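Local atomic coordinates of ABC transporter substrate binding protein (Ribose) (Agrobacterium vitis, PDB entry 5DKV), a protein that binds alpha-D-tagatopyranose and probably serves as the sugar-binding component of an ABC transporter. Residues I157-K162 with P190-L195. Numbering follows the deposited sequence.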
loop_
_atom_site.group_PDB
_atom_site.type_symbol
_atom_site.label_atom_id
_atom_site.label_comp_id
_atom_site.label_asym_id
_atom_site.label_seq_id
_atom_site.Cartn_x
_atom_site.Cartn_y
_atom_site.Cartn_z
ATOM N N ILE A 157 -20.018 -2.274 -13.099
ATOM C CA ILE A 157 -21.218 -1.430 -13.174
ATOM C C ILE A 157 -21.757 -1.310 -14.605
ATOM O O ILE A 157 -22.682 -0.544 -14.864
ATOM C CB ILE A 157 -20.964 -0.013 -12.590
ATOM C CG1 ILE A 157 -19.993 0.803 -13.460
ATOM C CG2 ILE A 157 -20.497 -0.134 -11.135
ATOM C CD1 ILE A 157 -19.733 2.221 -12.927
ATOM N N GLY A 158 -21.202 -2.087 -15.531
ATOM C CA GLY A 158 -21.711 -2.090 -16.898
ATOM C C GLY A 158 -21.400 -0.797 -17.626
ATOM O O GLY A 158 -22.136 -0.366 -18.511
ATOM N N ASP A 159 -20.308 -0.167 -17.215
ATOM C CA ASP A 159 -19.736 0.973 -17.910
ATOM C C ASP A 159 -20.616 2.220 -17.893
ATOM O O ASP A 159 -20.479 3.095 -18.734
ATOM C CB ASP A 159 -19.386 0.582 -19.357
ATOM C CG ASP A 159 -18.186 1.358 -19.891
ATOM O OD1 ASP A 159 -17.491 1.982 -19.072
ATOM O OD2 ASP A 159 -17.933 1.348 -21.115
ATOM N N LYS A 160 -21.465 2.335 -16.879
ATOM C CA LYS A 160 -22.218 3.573 -16.657
ATOM C C LYS A 160 -22.610 3.709 -15.196
ATOM O O LYS A 160 -22.737 2.711 -14.474
ATOM C CB LYS A 160 -23.471 3.624 -17.530
ATOM C CG LYS A 160 -24.407 2.462 -17.301
ATOM C CD LYS A 160 -25.609 2.509 -18.242
ATOM C CE LYS A 160 -26.594 1.392 -17.925
ATOM N NZ LYS A 160 -27.901 1.559 -18.630
ATOM N N GLY A 161 -22.804 4.953 -14.772
ATOM C CA GLY A 161 -23.373 5.229 -13.470
ATOM C C GLY A 161 -22.433 5.987 -12.558
ATOM O O GLY A 161 -21.275 6.257 -12.923
ATOM N N LYS A 162 -22.928 6.305 -11.363
ATOM C CA LYS A 162 -22.195 7.115 -10.398
ATOM C C LYS A 162 -21.273 6.270 -9.521
ATOM O O LYS A 162 -21.694 5.269 -8.951
ATOM C CB LYS A 162 -23.145 7.878 -9.467
ATOM C CG LYS A 162 -24.053 8.971 -10.098
ATOM C CD LYS A 162 -25.216 9.258 -9.086
ATOM C CE LYS A 162 -26.118 10.484 -9.343
ATOM N NZ LYS A 162 -27.094 10.721 -8.160
ATOM N N PRO A 190 -17.358 7.833 -20.740
ATOM C CA PRO A 190 -18.266 8.986 -20.657
ATOM C C PRO A 190 -19.579 8.735 -19.908
ATOM O O PRO A 190 -20.211 9.704 -19.464
ATOM C CB PRO A 190 -18.539 9.317 -22.129
ATOM C CG PRO A 190 -18.268 8.051 -22.865
ATOM C CD PRO A 190 -17.125 7.418 -22.135
ATOM N N GLY A 191 -19.989 7.479 -19.774
ATOM C CA GLY A 191 -21.232 7.162 -19.087
ATOM C C GLY A 191 -21.071 7.107 -17.576
ATOM O O GLY A 191 -22.045 6.993 -16.841
ATOM N N ILE A 192 -19.827 7.197 -17.109
ATOM C CA ILE A 192 -19.544 7.109 -15.675
ATOM C C ILE A 192 -19.314 8.489 -15.079
ATOM O O ILE A 192 -18.588 9.315 -15.631
ATOM C CB ILE A 192 -18.321 6.190 -15.424
ATOM C CG1 ILE A 192 -18.689 4.752 -15.796
ATOM C CG2 ILE A 192 -17.867 6.245 -13.949
ATOM C CD1 ILE A 192 -17.559 3.732 -15.620
ATOM N N THR A 193 -19.957 8.727 -13.949
ATOM C CA THR A 193 -19.801 9.959 -13.197
ATOM C C THR A 193 -18.973 9.681 -11.956
ATOM O O THR A 193 -19.325 8.810 -11.164
ATOM C CB THR A 193 -21.167 10.532 -12.773
ATOM O OG1 THR A 193 -21.980 10.767 -13.931
ATOM C CG2 THR A 193 -21.006 11.845 -11.998
ATOM N N VAL A 194 -17.879 10.415 -11.787
ATOM C CA VAL A 194 -17.067 10.271 -10.591
ATOM C C VAL A 194 -17.435 11.369 -9.611
ATOM O O VAL A 194 -17.159 12.554 -9.838
ATOM C CB VAL A 194 -15.557 10.322 -10.910
ATOM C CG1 VAL A 194 -14.731 10.114 -9.658
ATOM C CG2 VAL A 194 -15.200 9.250 -11.929
ATOM N N LEU A 195 -18.067 10.961 -8.512
ATOM C CA LEU A 195 -18.458 11.884 -7.457
ATOM C C LEU A 195 -17.227 12.250 -6.610
ATOM O O LEU A 195 -16.150 11.674 -6.783
ATOM C CB LEU A 195 -19.546 11.268 -6.580
ATOM C CG LEU A 195 -20.811 10.771 -7.299
ATOM C CD1 LEU A 195 -21.775 10.123 -6.299
ATOM C CD2 LEU A 195 -21.503 11.885 -8.029
HETATM O O HOH W 1 -18.922 4.880 -20.250
#
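G161 and I192 pair in parallel between strands 161-167 and 192-199, and K162 and T193 form the next bridge. Both backbone hydrogen bonds belong to G161: its N donates to G191 O (3.0 Å, 169° at the hydrogen), and its O accepts from T193 N. The CA-H groups of K160, I192 and K162 add weaker contacts to the O atoms of G191, G161 and T193. Just before the strands meet, a water donates to D159 O and accepts from G191 N, 2.8 Å from each, bridging the two incoming loops. G161 has a phi of 118°, at which a CB would press against the carbonyl O of K160. Strand 161-167, helix 173-186 and strand 192-199 make a beta-alpha-beta unit in one lobe of the periplasmic binding protein fold; within the chain 192-199 is an outermost strand of the sheet, and the contact lies on the surface, away from the sugar. Helix 142-156 leads into strand 161-167 through a Schellman motif with G158 at C-prime. On the I192 side of the sheet, the I192 branch through CG1 (anti to the carbonyl carbon, chi1 -67°) carries CD1 to I157 CD1 at 3.8 Å; the two side chains cross at a slant. CG1 also packs on D159 C, while CG2 rests 3.6 Å from G161 O. D159 crosses I192 at about a right angle, OD1 passing near CD1 but hydrogen-bonding H189. On the opposite face K162 CG lies 4.2 Å from T193 CB, and K162 CB 4.1 Å from L195 CD1; the extended chain then leads away, NZ hydrogen-bonding N218 and forming a salt bridge with D220.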